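Local coordinates for ADP-ribosylating toxin CARDS (Mycoplasma pneumoniae, PDB 4TLV), which transfers the ADP-ribosyl group of NAD(+) to multiple target proteins in vitro and, as the main virulence factor of the bacterium, elicits vacuolization of mammalian cells, at residues Gly330-Leu335 and Asp515-Lys520; Ser480-Val485 and Val509-His514; Phe493-Leu498 and Glu522-Tyr527; Tyr549-Gln554 and Ser569-Val574. All blocks are in the same frame, centred on the assembly; numbering follows the deposited sequence.

From the N terminus, the chain first leaves D2 residues Gly330-Leu335 and returns to them only some 180 residues later, when Asp515-Lys520 of D3 closes contact 1 and joins the two domains. Contact 2 (480-485 with 509-514) lies wholly within that long loop and brings together two strands separated in the D3 sheet by strand 490-495. That middle strand opens contact 3 (493-498 with 522-527), which crosses both earlier contacts along the chain and reaches past them towards strand 526-529. Contact 4 (549-554 with 569-574) follows in series, closing the short loop that carries strand 554-558 and pairing it with strand 567-570; Asn496 with Ser569 and Tyr527 with Asn552 link it to contact 3.

Contact 1 of 4, residues Gly330-Leu335 and Asp515-Lys520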
# COMPACT_ATOMS: atom_id res chain seq x y z
N GLY A 330 18.32 -12.58 -6.87
CA GLY A 330 19.44 -13.02 -6.06
C GLY A 330 19.75 -12.06 -4.92
O GLY A 330 20.30 -12.46 -3.89
N ALA A 331 19.37 -10.80 -5.09
CA ALA A 331 19.58 -9.80 -4.06
C ALA A 331 18.32 -9.55 -3.23
O ALA A 331 18.18 -8.51 -2.60
CB ALA A 331 20.11 -8.50 -4.68
N GLN A 332 17.40 -10.52 -3.25
CA GLN A 332 16.24 -10.54 -2.38
C GLN A 332 15.19 -9.45 -2.65
O GLN A 332 14.43 -9.10 -1.76
CB GLN A 332 16.66 -10.53 -0.91
CG GLN A 332 17.65 -11.62 -0.54
CD GLN A 332 18.29 -11.37 0.82
OE1 GLN A 332 18.99 -10.38 1.02
NE2 GLN A 332 18.01 -12.26 1.77
N ILE A 333 15.14 -8.93 -3.86
CA ILE A 333 14.05 -8.01 -4.16
C ILE A 333 12.97 -8.65 -5.04
O ILE A 333 13.21 -9.61 -5.77
CB ILE A 333 14.51 -6.66 -4.73
CG1 ILE A 333 15.24 -6.87 -6.04
CG2 ILE A 333 15.35 -5.86 -3.70
CD1 ILE A 333 16.08 -5.69 -6.42
N SER A 334 11.78 -8.11 -4.90
CA SER A 334 10.59 -8.54 -5.62
C SER A 334 10.39 -7.57 -6.77
O SER A 334 10.73 -6.39 -6.65
CB SER A 334 9.39 -8.47 -4.67
OG SER A 334 8.17 -8.69 -5.36
N LEU A 335 9.89 -8.07 -7.90
CA LEU A 335 9.62 -7.25 -9.08
C LEU A 335 8.14 -7.26 -9.47
O LEU A 335 7.49 -8.30 -9.39
CB LEU A 335 10.46 -7.74 -10.26
CG LEU A 335 11.98 -7.66 -10.05
CD1 LEU A 335 12.70 -8.58 -11.06
CD2 LEU A 335 12.48 -6.21 -10.13
N ASP A 515 21.92 -8.93 4.34
CA ASP A 515 20.73 -9.79 4.27
C ASP A 515 19.43 -8.97 4.46
O ASP A 515 19.18 -8.40 5.52
CB ASP A 515 20.84 -10.89 5.32
CG ASP A 515 19.69 -11.89 5.27
OD1 ASP A 515 18.70 -11.68 4.53
OD2 ASP A 515 19.78 -12.90 6.00
N MET A 516 18.61 -8.91 3.42
CA MET A 516 17.32 -8.21 3.48
C MET A 516 16.47 -8.67 4.67
O MET A 516 15.73 -7.88 5.25
CB MET A 516 16.55 -8.39 2.16
CG MET A 516 15.19 -7.67 2.12
SD MET A 516 15.34 -5.88 2.03
CE MET A 516 15.82 -5.69 0.32
N ASN A 517 16.59 -9.94 5.06
CA ASN A 517 15.80 -10.50 6.16
C ASN A 517 16.36 -10.20 7.55
O ASN A 517 15.70 -10.47 8.55
CB ASN A 517 15.70 -12.02 6.04
CG ASN A 517 15.21 -12.48 4.68
OD1 ASN A 517 15.80 -13.38 4.05
ND2 ASN A 517 14.13 -11.89 4.22
N GLU A 518 17.60 -9.72 7.63
CA GLU A 518 18.22 -9.52 8.94
C GLU A 518 17.48 -8.42 9.72
O GLU A 518 17.18 -7.36 9.17
CB GLU A 518 19.73 -9.24 8.79
CG GLU A 518 20.48 -9.29 10.11
CD GLU A 518 20.31 -8.02 10.92
OE1 GLU A 518 20.21 -6.93 10.31
OE2 GLU A 518 20.27 -8.12 12.16
N ASP A 519 17.17 -8.68 10.98
CA ASP A 519 16.20 -7.86 11.70
C ASP A 519 16.61 -7.53 13.13
O ASP A 519 15.77 -7.15 13.93
CB ASP A 519 14.83 -8.56 11.71
CG ASP A 519 13.70 -7.64 12.14
OD1 ASP A 519 13.77 -6.43 11.86
OD2 ASP A 519 12.73 -8.13 12.74
N LYS A 520 17.89 -7.67 13.47
CA LYS A 520 18.29 -7.42 14.85
C LYS A 520 19.20 -6.20 15.00
O LYS A 520 19.07 -5.43 15.94
CB LYS A 520 18.95 -8.65 15.47
CG LYS A 520 19.05 -8.56 17.00
CD LYS A 520 19.85 -9.70 17.61
CE LYS A 520 20.01 -9.49 19.12
NZ LYS A 520 20.98 -10.43 19.75
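Gln332 meets the turn that starts at Asp515 with both ends of its amide. Its OE1 takes the backbone N-H of Met516 at 2.8 Å, a nearly straight bond (166°) whose donor stands above the carbonyl plane of the amide. On the other branch, NE2 gives a proton to Asp515 OD1 at 2.9 Å, with the acceptor close to the Gln332 amide plane but approached from above the plane of the carboxylate. From the opposite face of that carboxylate the backbone N of Asn517 reaches the same OD1 at 2.8 Å, which makes an Asx turn. Two N-H groups thus grip one oxygen, and with OE1 also engaged the rotation of the Gln332 amide is fixed.

The chain around these donors forms a type I beta turn from Asp515 to Glu518, closed by Glu518 N to Asp515 O at 2.9 Å. This turn belongs to a loop of the D3 beta-trefoil, whereas Gln332 sits in a loop of the D2 beta-trefoil that leads into strand 335-340, so the contact is an interface between domains.

Outward from these bonds, the Gln332 and Met516 side chains run past each other in opposite directions, with OE1 3.3 Å from Met516 CB. Met516 has CG opposite the backbone N (chi1 -179°) and then bends at chi2 and chi3, which carries CE to 4.1 Å from Ile333 CG2. Val485 and Val491 of D3 also pack on Ile333, while Phe483 and Phe493 touch the methionine methyl.

Contact 2 of 4, residues Ser480-Val485 and Val509-His514; sequences SKIFFV and VEWLKH
Trp511 and Phe484 form an edge-to-face pair, the edge of the phenylalanine directed at the face of the six-membered ring of the indole with the centroids 5.8 Å apart and the planes at 73°. This is the tight part of the contact. Phe484 CB comes to 3.7 Å from Trp511 CZ3, and Ile482 CG2 lies 4.1 Å from Trp511 CH2, so residues two apart on strand 481-485 both touch the far end of the indole. Trp511 points its side chain at that strand, with CG beside the backbone N (chi1 -66°), and bridges strands whose short axes stay 8.2 Å apart at 75°. Strand 490-495 pairs with both of them in the D3 beta-trefoil, which explains the wide separation of their backbones.

Contact is sparser towards partly exposed His514. Here the Lys481 and His514 side chains cross at about a right angle, CD being 4.1 Å from His514 CD2, while their polar ends find partners outside the two segments. The lysine chain, bent at chi3 and chi4, delivers NZ to Thr479 OG1 and the carbonyl oxygens of Met516 and Glu518; His514 NE2 is bonded to Glu518 OE1, and its ring stacks on Phe524.

The two segments are thus held together by packing of rings and aliphatic carbons, whereas the buried lysine ammonium is satisfied by three oxygens, two of which link strand 481-485 to the loop after His514.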
# COMPACT_ATOMS: atom_id res chain seq x y z
N SER A 480 12.67 -1.91 8.96
CA SER A 480 13.13 -0.51 9.08
C SER A 480 14.50 -0.24 8.47
O SER A 480 15.17 0.73 8.85
CB SER A 480 13.12 -0.04 10.55
OG SER A 480 11.82 -0.13 11.13
N LYS A 481 14.93 -1.06 7.52
CA LYS A 481 16.20 -0.80 6.83
C LYS A 481 15.98 0.10 5.61
O LYS A 481 14.87 0.19 5.06
CB LYS A 481 16.90 -2.12 6.44
CG LYS A 481 17.24 -3.02 7.63
CD LYS A 481 18.26 -4.09 7.25
CE LYS A 481 17.66 -5.09 6.28
NZ LYS A 481 16.58 -5.86 6.97
N ILE A 482 17.03 0.83 5.22
CA ILE A 482 16.99 1.66 4.03
C ILE A 482 17.96 1.07 3.02
O ILE A 482 19.10 0.76 3.37
CB ILE A 482 17.38 3.11 4.36
CG1 ILE A 482 16.24 3.78 5.13
CG2 ILE A 482 17.67 3.91 3.08
CD1 ILE A 482 16.61 5.12 5.75
N PHE A 483 17.52 0.91 1.78
CA PHE A 483 18.38 0.30 0.77
C PHE A 483 18.35 0.99 -0.59
O PHE A 483 17.38 1.67 -0.95
CB PHE A 483 18.15 -1.23 0.67
CG PHE A 483 16.76 -1.63 0.20
CD1 PHE A 483 15.74 -1.87 1.12
CD2 PHE A 483 16.49 -1.82 -1.15
CE1 PHE A 483 14.46 -2.28 0.68
CE2 PHE A 483 15.23 -2.24 -1.59
CZ PHE A 483 14.21 -2.47 -0.66
N PHE A 484 19.44 0.81 -1.33
CA PHE A 484 19.68 1.44 -2.62
C PHE A 484 19.82 0.28 -3.61
O PHE A 484 20.68 -0.58 -3.43
CB PHE A 484 21.01 2.21 -2.52
CG PHE A 484 21.39 3.01 -3.74
CD1 PHE A 484 21.64 2.39 -4.95
CD2 PHE A 484 21.60 4.39 -3.64
CE1 PHE A 484 22.03 3.13 -6.07
CE2 PHE A 484 21.99 5.14 -4.74
CZ PHE A 484 22.21 4.51 -5.97
N VAL A 485 18.98 0.24 -4.63
CA VAL A 485 19.04 -0.84 -5.60
C VAL A 485 19.87 -0.39 -6.80
O VAL A 485 19.43 0.44 -7.59
CB VAL A 485 17.64 -1.27 -6.09
CG1 VAL A 485 17.74 -2.38 -7.14
CG2 VAL A 485 16.77 -1.74 -4.91
N VAL A 509 28.35 7.64 7.30
CA VAL A 509 27.54 6.44 7.11
C VAL A 509 28.10 5.71 5.89
O VAL A 509 28.93 6.25 5.16
CB VAL A 509 26.05 6.80 6.89
CG1 VAL A 509 25.45 7.34 8.17
CG2 VAL A 509 25.90 7.81 5.78
N GLU A 510 27.65 4.48 5.65
CA GLU A 510 28.13 3.75 4.49
C GLU A 510 27.02 2.87 3.95
O GLU A 510 26.03 2.63 4.64
CB GLU A 510 29.31 2.86 4.89
CG GLU A 510 28.97 1.88 6.00
CD GLU A 510 30.18 1.21 6.63
OE1 GLU A 510 31.25 1.19 5.99
OE2 GLU A 510 30.06 0.69 7.76
N TRP A 511 27.19 2.39 2.72
CA TRP A 511 26.20 1.54 2.07
C TRP A 511 26.78 0.16 1.84
O TRP A 511 27.76 0.03 1.10
CB TRP A 511 25.81 2.14 0.73
CG TRP A 511 25.10 3.46 0.80
CD1 TRP A 511 25.66 4.71 0.76
CD2 TRP A 511 23.69 3.65 0.87
NE1 TRP A 511 24.67 5.67 0.83
CE2 TRP A 511 23.45 5.04 0.89
CE3 TRP A 511 22.60 2.77 0.93
CZ2 TRP A 511 22.17 5.57 0.95
CZ3 TRP A 511 21.32 3.31 1.00
CH2 TRP A 511 21.12 4.69 1.01
N LEU A 512 26.19 -0.86 2.45
CA LEU A 512 26.78 -2.20 2.46
C LEU A 512 25.81 -3.26 1.99
O LEU A 512 24.63 -3.22 2.35
CB LEU A 512 27.20 -2.58 3.88
CG LEU A 512 28.14 -1.63 4.61
CD1 LEU A 512 28.24 -2.02 6.07
CD2 LEU A 512 29.52 -1.62 3.95
N LYS A 513 26.29 -4.26 1.25
CA LYS A 513 25.45 -5.42 0.96
C LYS A 513 25.12 -6.12 2.26
O LYS A 513 25.93 -6.14 3.19
CB LYS A 513 26.13 -6.38 -0.02
CG LYS A 513 26.32 -5.78 -1.39
CD LYS A 513 26.77 -6.83 -2.39
CE LYS A 513 26.91 -6.23 -3.78
NZ LYS A 513 27.27 -7.25 -4.79
N HIS A 514 23.92 -6.68 2.36
CA HIS A 514 23.45 -7.17 3.64
C HIS A 514 22.22 -8.04 3.40
O HIS A 514 21.57 -7.91 2.38
CB HIS A 514 23.11 -5.96 4.52
CG HIS A 514 22.83 -6.31 5.95
ND1 HIS A 514 23.83 -6.66 6.84
CD2 HIS A 514 21.68 -6.32 6.66
CE1 HIS A 514 23.29 -6.91 8.02
NE2 HIS A 514 21.99 -6.69 7.94

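Contact 3 of 4, residues Phe493-Leu498 and Glu522-Tyr527; sequences FLHNKL and ENFKWY
Asn523 meets Asn496 through both backbone and side chain. Its carbonyl O accepts the N-H of Asn496 at 2.9 Å, in the carbonyl plane and practically straight (178°). Beside this bond the two side chains cross at a slant, and Asn523 OD1 lies in the amide plane of Asn496, receiving ND2 at 3.1 Å. The second proton of ND2 goes to Leu498 O, and Asn496 OD1 is bonded to Ser569 OG, so the buried amide is held at both branches.

Phe524 follows, still in the 3-10 segment 522-524, and turns one ring face to His495. CD2 of the imidazole stands 3.4 Å above the centre of the phenyl ring, and the rings meet obliquely, their planes inclined by 34°. His495 CG is anti to the backbone N (chi1 -178°), a setting that lays the imidazole over Phe524 while ND1 bonds Glu510 OE2. Phe493 CB packs near CD1 of the same phenyl ring.

Here the contact joins strand 490-495 of the D3 beta-trefoil to the 3-10 turn that leads into strand 526-529. A water lies between the carbonyl oxygens of Phe524 and Leu494, within bonding distance of both, at the edge of the Trp526 ring.

Past Lys525, whose NZ forms a salt bridge with Asp519, Trp526 lays its indole against Leu494. Its NE1 donates to Leu494 O at 3.1 Å, the oxygen lying near the ring plane, while the donor stands well above the plane of the carbonyl. Over one face Leu494 CD2 makes a CH-pi contact, 4.0 Å from the centroid of the five-membered ring. Ile482 and Ile546 also pack against this indole.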
# COMPACT_ATOMS: atom_id res chain seq x y z
N PHE A 493 22.64 -1.39 1.72
CA PHE A 493 21.87 -0.91 2.88
C PHE A 493 22.60 0.18 3.68
O PHE A 493 23.82 0.12 3.88
CB PHE A 493 21.57 -2.09 3.80
CG PHE A 493 20.68 -3.13 3.17
CD1 PHE A 493 21.19 -4.08 2.30
CD2 PHE A 493 19.32 -3.13 3.43
CE1 PHE A 493 20.36 -5.03 1.71
CE2 PHE A 493 18.47 -4.07 2.85
CZ PHE A 493 19.00 -5.03 1.99
N LEU A 494 21.83 1.16 4.14
CA LEU A 494 22.38 2.31 4.84
C LEU A 494 22.79 1.89 6.24
O LEU A 494 21.97 1.34 6.99
CB LEU A 494 21.33 3.44 4.90
CG LEU A 494 21.77 4.75 5.58
CD1 LEU A 494 22.96 5.35 4.83
CD2 LEU A 494 20.64 5.73 5.65
N HIS A 495 24.06 2.10 6.58
CA HIS A 495 24.61 1.60 7.83
C HIS A 495 25.22 2.71 8.70
O HIS A 495 26.05 3.49 8.23
CB HIS A 495 25.67 0.52 7.55
CG HIS A 495 26.26 -0.09 8.78
ND1 HIS A 495 27.60 -0.02 9.07
CD2 HIS A 495 25.68 -0.78 9.79
CE1 HIS A 495 27.83 -0.65 10.22
NE2 HIS A 495 26.69 -1.12 10.67
N ASN A 496 24.81 2.76 9.96
CA ASN A 496 25.36 3.73 10.90
C ASN A 496 26.66 3.19 11.48
O ASN A 496 26.74 2.01 11.75
CB ASN A 496 24.37 3.98 12.04
CG ASN A 496 25.00 4.72 13.22
OD1 ASN A 496 25.24 5.99 13.03
ND2 ASN A 496 25.25 4.14 14.28
N LYS A 497 27.67 4.04 11.66
CA LYS A 497 28.94 3.59 12.26
C LYS A 497 29.17 4.26 13.62
O LYS A 497 29.92 3.75 14.46
CB LYS A 497 30.12 3.90 11.34
CG LYS A 497 30.07 3.17 10.01
CD LYS A 497 31.07 3.75 9.02
CE LYS A 497 32.50 3.53 9.48
NZ LYS A 497 33.46 3.70 8.34
N LEU A 498 28.52 5.40 13.82
CA LEU A 498 28.68 6.20 15.04
C LEU A 498 28.14 5.52 16.29
O LEU A 498 27.03 4.99 16.31
CB LEU A 498 27.98 7.55 14.87
CG LEU A 498 27.99 8.50 16.08
CD1 LEU A 498 29.41 9.03 16.33
CD2 LEU A 498 27.02 9.66 15.86
N GLU A 522 20.49 -2.88 15.04
CA GLU A 522 19.87 -1.56 14.98
C GLU A 522 20.68 -0.52 14.21
O GLU A 522 20.14 0.53 13.86
CB GLU A 522 19.50 -1.06 16.38
CG GLU A 522 18.48 -1.96 17.05
CD GLU A 522 17.97 -1.37 18.34
OE1 GLU A 522 18.38 -0.25 18.68
OE2 GLU A 522 17.16 -2.04 19.02
N ASN A 523 21.95 -0.80 13.94
CA ASN A 523 22.74 0.11 13.11
C ASN A 523 22.31 0.12 11.64
O ASN A 523 22.76 0.96 10.88
CB ASN A 523 24.23 -0.21 13.20
CG ASN A 523 24.78 0.08 14.57
OD1 ASN A 523 24.71 1.21 15.04
ND2 ASN A 523 25.33 -0.94 15.22
N PHE A 524 21.43 -0.80 11.27
CA PHE A 524 20.87 -0.77 9.92
C PHE A 524 19.41 -0.30 9.94
O PHE A 524 18.76 -0.26 8.89
CB PHE A 524 20.89 -2.17 9.28
CG PHE A 524 22.26 -2.62 8.80
CD1 PHE A 524 22.72 -2.24 7.55
CD2 PHE A 524 23.05 -3.45 9.58
CE1 PHE A 524 23.96 -2.66 7.09
CE2 PHE A 524 24.29 -3.88 9.13
CZ PHE A 524 24.75 -3.49 7.89
N LYS A 525 18.91 0.03 11.13
CA LYS A 525 17.51 0.48 11.29
C LYS A 525 17.36 1.99 11.44
O LYS A 525 18.05 2.62 12.25
CB LYS A 525 16.86 -0.24 12.48
CG LYS A 525 16.88 -1.76 12.33
CD LYS A 525 15.96 -2.43 13.32
CE LYS A 525 15.87 -3.93 13.02
NZ LYS A 525 15.06 -4.59 14.07
N TRP A 526 16.42 2.56 10.68
CA TRP A 526 16.21 4.01 10.64
C TRP A 526 14.72 4.35 10.76
O TRP A 526 13.86 3.54 10.44
CB TRP A 526 16.75 4.59 9.34
CG TRP A 526 18.18 4.26 9.12
CD1 TRP A 526 18.69 3.11 8.57
CD2 TRP A 526 19.30 5.06 9.48
NE1 TRP A 526 20.06 3.16 8.56
CE2 TRP A 526 20.47 4.35 9.11
CE3 TRP A 526 19.44 6.32 10.08
CZ2 TRP A 526 21.75 4.86 9.32
CZ3 TRP A 526 20.73 6.83 10.28
CH2 TRP A 526 21.86 6.10 9.90
N TYR A 527 14.44 5.57 11.23
CA TYR A 527 13.05 6.05 11.26
C TYR A 527 12.99 7.52 10.91
O TYR A 527 14.00 8.24 10.99
CB TYR A 527 12.40 5.78 12.62
CG TYR A 527 13.04 6.54 13.76
CD1 TYR A 527 14.20 6.08 14.37
CD2 TYR A 527 12.48 7.73 14.22
CE1 TYR A 527 14.79 6.79 15.43
CE2 TYR A 527 13.05 8.44 15.27
CZ TYR A 527 14.21 7.96 15.86
OH TYR A 527 14.77 8.68 16.90
O HOH W 1 19.54 -0.06 6.46

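Contact 4 of 4, residues Tyr549-Gln554 and Ser569-Val574; sequences YADNQQ and STYDKV
The Tyr571 ring has Asp551 O at its edge, in the ring plane and 3.5 Å from CE1. The Asp551 side chain crosses the tyrosine at about a right angle, its carboxylate plane turned 70° from the ring, and OD2 accepts a weak hydrogen bond from Tyr571 OH at 2.8 Å. Gln553 lies alongside the tyrosine and points the same way, with amide and ring planes only 24° apart; CG is 3.9 Å from Tyr571 CE1.

A bend at chi2 curls the Gln553 chain back towards its own loop, where OE1 accepts the backbone N-H of Asp551 at 2.9 Å. Its NE2 serves a different neighbour, the carbonyl of Leu498. The amide therefore ties the loop to itself with one branch and to the chain after strand 490-495 with the other.

Beyond these flat groups the contact becomes a backbone pairing. Gln554 and Thr570 form an antiparallel hydrogen-bonded pair: Gln554 N reaches Thr570 O at 2.9 Å, and Thr570 N returns to Gln554 O at 3.0 Å, less straight at 132°. Ser569 CA adds a C-H...O contact to the same Gln554 oxygen, also 3.0 Å long. The Ser569 hydroxyl is bonded to Asn496.

Thr570 OG1, placed opposite the backbone N, accepts the N-H of Asp572 at 2.9 Å. This is an ST turn, and it begins at the last residue of strand 567-570. The arrangement as a whole is the open end of an antiparallel hairpin, strands 554-558 and 567-570, within the C-terminal beta-trefoil, D3.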
# COMPACT_ATOMS: atom_id res chain seq x y z
N TYR A 549 17.83 3.77 14.87
CA TYR A 549 17.29 3.16 16.09
C TYR A 549 18.33 3.00 17.19
O TYR A 549 18.00 3.08 18.37
CB TYR A 549 16.77 1.75 15.82
CG TYR A 549 15.36 1.58 15.25
CD1 TYR A 549 14.95 2.25 14.11
CD2 TYR A 549 14.48 0.67 15.83
CE1 TYR A 549 13.66 2.04 13.57
CE2 TYR A 549 13.21 0.46 15.31
CZ TYR A 549 12.80 1.15 14.18
OH TYR A 549 11.55 0.91 13.66
N ALA A 550 19.56 2.68 16.81
CA ALA A 550 20.57 2.26 17.79
C ALA A 550 20.70 3.23 18.97
O ALA A 550 20.59 2.83 20.12
CB ALA A 550 21.93 2.04 17.12
N ASP A 551 20.94 4.50 18.67
CA ASP A 551 21.15 5.50 19.72
C ASP A 551 20.72 6.87 19.22
O ASP A 551 21.26 7.89 19.64
CB ASP A 551 22.63 5.52 20.16
CG ASP A 551 22.83 6.21 21.51
OD1 ASP A 551 21.87 6.31 22.30
OD2 ASP A 551 23.97 6.65 21.78
N ASN A 552 19.74 6.89 18.32
CA ASN A 552 19.21 8.14 17.76
C ASN A 552 20.23 9.02 17.04
O ASN A 552 20.07 10.24 16.99
CB ASN A 552 18.45 8.94 18.82
CG ASN A 552 17.20 8.25 19.22
OD1 ASN A 552 16.56 7.61 18.39
ND2 ASN A 552 16.84 8.34 20.50
N GLN A 553 21.25 8.39 16.48
CA GLN A 553 22.19 9.10 15.63
C GLN A 553 21.45 9.66 14.44
O GLN A 553 20.63 8.95 13.84
CB GLN A 553 23.28 8.15 15.12
CG GLN A 553 24.08 7.45 16.23
CD GLN A 553 23.49 6.11 16.67
OE1 GLN A 553 22.29 5.84 16.52
NE2 GLN A 553 24.35 5.27 17.22
N GLN A 554 21.74 10.92 14.11
CA GLN A 554 20.98 11.64 13.09
C GLN A 554 21.68 11.75 11.74
O GLN A 554 22.84 12.18 11.64
CB GLN A 554 20.58 13.04 13.57
CG GLN A 554 19.61 13.72 12.61
CD GLN A 554 19.12 15.08 13.10
OE1 GLN A 554 19.43 15.50 14.22
NE2 GLN A 554 18.36 15.77 12.26
N SER A 569 26.31 10.53 10.12
CA SER A 569 25.38 10.61 11.24
C SER A 569 26.06 11.23 12.46
O SER A 569 27.28 11.16 12.60
CB SER A 569 24.79 9.23 11.59
OG SER A 569 25.77 8.34 12.12
N THR A 570 25.25 11.82 13.35
CA THR A 570 25.79 12.63 14.43
C THR A 570 24.91 12.67 15.69
O THR A 570 23.70 12.46 15.62
CB THR A 570 26.04 14.08 13.95
OG1 THR A 570 26.58 14.86 15.03
CG2 THR A 570 24.75 14.74 13.45
N TYR A 571 25.54 12.93 16.83
CA TYR A 571 24.81 13.18 18.06
C TYR A 571 24.50 14.67 18.24
O TYR A 571 23.77 15.05 19.16
CB TYR A 571 25.60 12.68 19.28
CG TYR A 571 25.68 11.18 19.42
CD1 TYR A 571 24.53 10.42 19.61
CD2 TYR A 571 26.90 10.53 19.38
CE1 TYR A 571 24.60 9.04 19.75
CE2 TYR A 571 26.98 9.16 19.52
CZ TYR A 571 25.83 8.42 19.70
OH TYR A 571 25.92 7.06 19.85
N ASP A 572 25.07 15.52 17.39
CA ASP A 572 24.89 16.97 17.54
C ASP A 572 23.62 17.45 16.85
O ASP A 572 23.51 17.37 15.63
CB ASP A 572 26.09 17.72 16.98
CG ASP A 572 27.35 17.50 17.80
OD1 ASP A 572 27.23 17.22 19.01
OD2 ASP A 572 28.45 17.60 17.22
N LYS A 573 22.68 17.96 17.62
CA LYS A 573 21.40 18.41 17.07
C LYS A 573 21.59 19.62 16.15
O LYS A 573 20.96 19.72 15.10
CB LYS A 573 20.41 18.73 18.18
CG LYS A 573 20.14 17.56 19.13
CD LYS A 573 19.10 17.94 20.18
CE LYS A 573 18.84 16.79 21.15
NZ LYS A 573 17.80 17.15 22.16
N VAL A 574 22.47 20.53 16.56
CA VAL A 574 22.75 21.72 15.78
C VAL A 574 24.21 21.80 15.35
O VAL A 574 25.12 21.61 16.17
CB VAL A 574 22.37 23.00 16.56
CG1 VAL A 574 20.86 23.12 16.71
CG2 VAL A 574 23.06 23.01 17.92